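Hypothetical protein PA3499 (Pseudomonas aeruginosa, PDB 2IG8) is of unknown function but belongs to the YjgF-like superfamily of small alpha+beta proteins, here assembled from three subunits. Local coordinates at residues Thr41-Ala44 with Ala45-Ala49; Asp135-Leu138 with Ala139-Asp142; Leu119-Pro122 with Glu123-Val126. One frame throughout, in Å; residues are numbered along the deposited sequence.

Interaction 1. Residues Thr41-Ala44 with Ala45-Ala49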
# COMPACT_ATOMS: atom_id res chain seq x y z
N THR B 41 -9.59 22.26 0.71
CA THR B 41 -9.55 22.36 -0.76
C THR B 41 -10.87 22.87 -1.33
O THR B 41 -10.87 23.61 -2.30
CB THR B 41 -9.21 21.03 -1.44
OG1 THR B 41 -9.97 19.94 -0.87
CG2 THR B 41 -7.71 20.73 -1.34
N ARG B 42 -11.99 22.45 -0.74
CA ARG B 42 -13.30 22.93 -1.22
C ARG B 42 -13.50 24.40 -0.91
O ARG B 42 -13.94 25.20 -1.77
CB ARG B 42 -14.45 22.08 -0.65
CG ARG B 42 -15.81 22.57 -1.12
CD ARG B 42 -16.85 21.46 -1.18
NE ARG B 42 -16.43 20.44 -2.13
CZ ARG B 42 -16.92 19.20 -2.21
NH1 ARG B 42 -17.89 18.80 -1.39
NH2 ARG B 42 -16.43 18.36 -3.12
N GLN B 43 -13.19 24.79 0.32
CA GLN B 43 -13.22 26.20 0.71
C GLN B 43 -12.33 27.07 -0.22
O GLN B 43 -12.77 28.11 -0.75
CB GLN B 43 -12.80 26.33 2.19
CG GLN B 43 -12.42 27.76 2.68
CD GLN B 43 -11.71 27.77 4.07
OE1 GLN B 43 -10.76 26.99 4.34
NE2 GLN B 43 -12.13 28.67 4.91
N ALA B 44 -11.10 26.60 -0.45
CA ALA B 44 -10.12 27.32 -1.26
C ALA B 44 -10.61 27.49 -2.72
O ALA B 44 -10.59 28.59 -3.26
CB ALA B 44 -8.75 26.58 -1.23
N ALA B 45 -11.11 26.42 -3.31
CA ALA B 45 -11.57 26.47 -4.71
C ALA B 45 -12.78 27.39 -4.89
O ALA B 45 -12.82 28.21 -5.81
CB ALA B 45 -11.90 25.01 -5.22
N GLU B 46 -13.74 27.30 -3.98
CA GLU B 46 -14.93 28.19 -3.97
C GLU B 46 -14.57 29.65 -3.91
O GLU B 46 -15.19 30.49 -4.56
CB GLU B 46 -15.86 27.83 -2.82
CG GLU B 46 -16.56 26.54 -3.03
CD GLU B 46 -17.68 26.26 -2.05
OE1 GLU B 46 -17.98 27.11 -1.18
OE2 GLU B 46 -18.26 25.16 -2.16
N ARG B 47 -13.55 29.93 -3.11
CA ARG B 47 -13.01 31.25 -2.91
C ARG B 47 -12.26 31.79 -4.11
O ARG B 47 -11.95 32.93 -4.13
CB ARG B 47 -12.14 31.24 -1.66
CG ARG B 47 -13.02 31.24 -0.39
CD ARG B 47 -13.33 32.65 0.02
NE ARG B 47 -12.12 33.30 0.50
CZ ARG B 47 -11.59 33.10 1.71
NH1 ARG B 47 -12.20 32.33 2.59
NH2 ARG B 47 -10.47 33.69 2.04
N GLY B 48 -12.01 30.98 -5.13
CA GLY B 48 -11.18 31.38 -6.27
C GLY B 48 -9.70 31.35 -5.93
O GLY B 48 -8.91 32.13 -6.47
N ALA B 49 -9.31 30.45 -5.03
CA ALA B 49 -7.94 30.35 -4.56
C ALA B 49 -7.58 28.86 -4.35
O ALA B 49 -7.03 28.49 -3.31
CB ALA B 49 -7.78 31.14 -3.23
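Glu46 folds back over the carbonyl of Arg42, one helical turn earlier, and the chain can be followed atom by atom. Its CB sits 3.4 Å from Arg42 O, and CG comes closer still, at 3.2 Å from that oxygen. The first torsion (chi1 -71°) sets CG beside the backbone N and anti to the carbonyl carbon, which brings it against the preceding turn. Beyond CG the chain is extended, and OE2 ends 3.7 Å from Arg42 CG, on the methylene part of the arginine. Carboxylate and guanidinium planes are nearly parallel, yet the charges do not meet: Arg42 NE and Glu46 OE2 are 5.1 Å apart; NE instead makes a salt bridge with Glu123. A long arginine suits this place, since its methylenes can lie beside Glu46 while its head reaches another loop.

Backbone bonds from Ala45 to Thr41, Glu46 to Arg42 and Arg47 to Gln43 continue helix 40-46 until a Schellman motif ends it. Ala49 N reaches back to Ala44 O at 2.9 Å, and inside that loop Gly48 N is bonded to Ala45 O at 3.0 Å. Gly48 has a positive phi of 77°, a conformation that a residue without CB adopts easily. The small Ala44 leaves room for the returning chain: its CB lies 3.3 Å from Ala49 O and also packs on Leu51.

Arg47 starts as Glu46 does, its CG 3.2 Å from Gln43 O, but then bends at chi2 and chi3. Gln43 NE2 lies obliquely to the guanidinium reached in this way, neither over its face nor at its edge.

Interaction 2. Residues Asp135-Leu138 with Ala139-Asp142; sequences DIDL and ANCD
The Asp137 carboxylate and the Asn140 side-chain amide flank the start of a short 3-10 turn. The N-H of Ala139 approaches Asp137 OD1 from above the carboxylate plane, 52° out of it, at an N to OD1 distance of 3.1 Å. Ala139 CB also lies near OD1, a fit that suits a small residue. Over one face of the Asn140 amide lie CB and the carbonyl oxygen of Asp137, with ND2 3.7 Å from that CB. Beyond ND2 is a water that accepts a bond from Asp137 N at 3.0 Å and a weak one from ND2.

The OD1 bond, from residue i to the N-H of i+2, makes an Asx turn. Asp137 CG is anti to the backbone N (chi1 -176°), which carries the carboxylate forward to the Ala139 amide. The next two links are 3-10 bonds: Asn140 N to Asp137 O at 3.0 Å, and Cys141 N to Leu138 O at 2.9 Å. Leu138 and Cys141 are buried and apolar enough for the subunit interface, where they pack on Leu24 and Val4 of the second subunit.

Asp137 thus uses both side-chain and backbone oxygens to receive N-H groups of the turn, and its negative charge would probably be eased by the Ala139 N-H and by the start of the 3-10 turn beyond it.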
# COMPACT_ATOMS: atom_id res chain seq x y z
N ASP B 135 7.65 4.14 18.56
CA ASP B 135 8.89 3.75 19.23
C ASP B 135 10.15 3.92 18.36
O ASP B 135 11.18 3.33 18.66
CB ASP B 135 8.76 2.32 19.74
CG ASP B 135 8.52 1.30 18.63
OD1 ASP B 135 8.14 1.67 17.50
OD2 ASP B 135 8.69 0.11 18.90
N ILE B 136 10.05 4.71 17.28
CA ILE B 136 11.19 5.04 16.44
C ILE B 136 11.30 6.54 16.23
O ILE B 136 10.32 7.27 16.40
CB ILE B 136 11.11 4.34 15.05
CG1 ILE B 136 10.00 4.95 14.18
CG2 ILE B 136 10.89 2.84 15.23
CD1 ILE B 136 9.95 4.43 12.77
N ASP B 137 12.49 7.01 15.86
CA ASP B 137 12.67 8.40 15.41
C ASP B 137 13.67 8.43 14.28
O ASP B 137 14.85 8.22 14.51
CB ASP B 137 13.11 9.29 16.57
CG ASP B 137 13.23 10.77 16.19
OD1 ASP B 137 13.07 11.17 15.00
OD2 ASP B 137 13.49 11.54 17.13
N LEU B 138 13.21 8.70 13.06
CA LEU B 138 14.09 8.64 11.89
C LEU B 138 15.28 9.60 11.94
O LEU B 138 16.32 9.36 11.29
CB LEU B 138 13.32 8.86 10.59
CG LEU B 138 12.98 7.63 9.73
CD1 LEU B 138 12.18 6.60 10.50
CD2 LEU B 138 12.27 8.08 8.46
N ALA B 139 15.14 10.68 12.69
CA ALA B 139 16.25 11.63 12.88
C ALA B 139 17.51 10.94 13.46
O ALA B 139 18.65 11.38 13.22
CB ALA B 139 15.79 12.80 13.77
N ASN B 140 17.31 9.85 14.19
CA ASN B 140 18.43 9.06 14.71
C ASN B 140 19.29 8.39 13.62
O ASN B 140 20.43 8.01 13.89
CB ASN B 140 17.92 7.99 15.70
CG ASN B 140 17.40 8.60 16.99
OD1 ASN B 140 17.90 9.63 17.45
ND2 ASN B 140 16.39 7.96 17.58
N CYS B 141 18.75 8.27 12.41
CA CYS B 141 19.50 7.69 11.29
C CYS B 141 20.47 8.66 10.65
O CYS B 141 21.35 8.23 9.89
CB CYS B 141 18.57 7.21 10.19
SG CYS B 141 17.47 5.94 10.70
N ASP B 142 20.31 9.95 10.92
CA ASP B 142 21.04 10.97 10.15
C ASP B 142 22.54 10.71 10.31
O ASP B 142 23.01 10.48 11.41
CB ASP B 142 20.69 12.38 10.62
CG ASP B 142 19.23 12.76 10.35
OD1 ASP B 142 18.47 11.95 9.76
OD2 ASP B 142 18.82 13.87 10.75
O HOH W 1 14.77 5.15 16.35

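Interaction 3. Residues Leu119-Pro122 with Glu123-Val126; sequences LVFP and ELLV
Phe121 and Leu124 are the ends of a type I beta turn in the loop leading to strand 126-133 of the mixed sheet. Leu124 N closes it on Phe121 O at 3.1 Å, the donor standing above the carbonyl plane. Proline suits the second position, its ring holding phi near the value that a type I turn needs there (-67°).

The tight side is apolar. Leu124 lies alongside Phe121 and points the same way, with CG 4.0 Å from Phe121 CB and CD1 at the edge of the ring. The ring also stacks on His38 and makes a cation-pi contact with Lys91 of the third subunit. Leu119 presses in too, its CD1 3.8 Å from Leu124 CB. Pro122 and Glu123 form a separate close pair against helix 40-46: the bent glutamate chain (chi2 90°) brings OE1 within 3.4 Å of Pro122 CD while OE2 serves Arg42.

The wet side is that of the carbonyls. A water donates to Pro122 O at 2.9 Å and to Leu124 O at 3.1 Å, bridging the two. On the buried side, Val126 N has no hydrogen-bond partner in the model; the methyl Leu119 CD1 lies over that peptide group, 3.5 Å from Val126 N and not in line with the N-H.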
# COMPACT_ATOMS: atom_id res chain seq x y z
N LEU B 119 -9.42 10.72 -7.18
CA LEU B 119 -9.53 10.75 -5.73
C LEU B 119 -10.95 11.08 -5.32
O LEU B 119 -11.76 11.49 -6.16
CB LEU B 119 -8.53 11.76 -5.14
CG LEU B 119 -7.06 11.48 -5.46
CD1 LEU B 119 -6.17 12.62 -4.95
CD2 LEU B 119 -6.58 10.12 -4.89
N VAL B 120 -11.26 10.92 -4.04
CA VAL B 120 -12.64 11.00 -3.58
C VAL B 120 -13.37 12.33 -3.70
O VAL B 120 -14.58 12.32 -3.66
CB VAL B 120 -12.82 10.44 -2.14
CG1 VAL B 120 -12.54 8.91 -2.10
CG2 VAL B 120 -11.99 11.20 -1.15
N PHE B 121 -12.66 13.45 -3.82
CA PHE B 121 -13.28 14.74 -4.13
C PHE B 121 -12.58 15.37 -5.33
O PHE B 121 -11.34 15.20 -5.51
CB PHE B 121 -13.28 15.67 -2.92
CG PHE B 121 -14.02 15.11 -1.75
CD1 PHE B 121 -15.39 15.09 -1.75
CD2 PHE B 121 -13.34 14.56 -0.68
CE1 PHE B 121 -16.08 14.56 -0.68
CE2 PHE B 121 -14.02 14.02 0.39
CZ PHE B 121 -15.39 14.02 0.39
N PRO B 122 -13.35 16.07 -6.16
CA PRO B 122 -12.82 16.55 -7.42
C PRO B 122 -11.74 17.63 -7.27
O PRO B 122 -10.91 17.77 -8.16
CB PRO B 122 -14.06 17.07 -8.15
CG PRO B 122 -15.03 17.38 -7.08
CD PRO B 122 -14.77 16.41 -6.00
N GLU B 123 -11.70 18.32 -6.13
CA GLU B 123 -10.69 19.37 -5.91
C GLU B 123 -9.31 18.81 -5.53
O GLU B 123 -8.31 19.55 -5.54
CB GLU B 123 -11.14 20.34 -4.82
CG GLU B 123 -12.46 21.04 -5.11
CD GLU B 123 -13.69 20.30 -4.59
OE1 GLU B 123 -13.64 19.09 -4.30
OE2 GLU B 123 -14.73 20.98 -4.48
N LEU B 124 -9.26 17.52 -5.18
CA LEU B 124 -8.04 16.89 -4.68
C LEU B 124 -7.00 16.63 -5.78
O LEU B 124 -7.33 16.18 -6.90
CB LEU B 124 -8.36 15.58 -3.96
CG LEU B 124 -9.29 15.65 -2.74
CD1 LEU B 124 -9.44 14.24 -2.11
CD2 LEU B 124 -8.80 16.69 -1.72
N LEU B 125 -5.75 16.91 -5.45
CA LEU B 125 -4.58 16.60 -6.27
C LEU B 125 -3.71 15.50 -5.65
O LEU B 125 -2.86 14.95 -6.33
CB LEU B 125 -3.70 17.84 -6.45
CG LEU B 125 -4.29 18.98 -7.27
CD1 LEU B 125 -3.38 20.26 -7.17
CD2 LEU B 125 -4.50 18.50 -8.70
N VAL B 126 -3.91 15.21 -4.36
CA VAL B 126 -3.05 14.25 -3.64
C VAL B 126 -3.74 13.62 -2.44
O VAL B 126 -4.59 14.23 -1.77
CB VAL B 126 -1.68 14.92 -3.24
CG1 VAL B 126 -1.88 16.06 -2.22
CG2 VAL B 126 -0.68 13.88 -2.67
O HOH W 2 -9.50 14.88 -7.57
O HOH W 3 -8.17 18.42 -8.85

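From the N terminus the chain first closes interaction 1, at the end of helix 40-46, then passes through helix 53-70 and the following elements to interaction 3, the turn between strands 110-115 and 126-133. Strand 126-133 next runs the length of the sheet to interaction 2, near the C terminus. The three follow in series; none nests in or crosses another. Interactions 1 and 3 nevertheless touch in space, through Arg42 on Glu123, Phe121 and Pro122, tying the short helix to the loop before the strand. Interaction 2 lies on the opposite side of the chain's centre, its centre about 32 Å from that of interaction 3, and meets the second subunit, whereas interaction 3 meets the third.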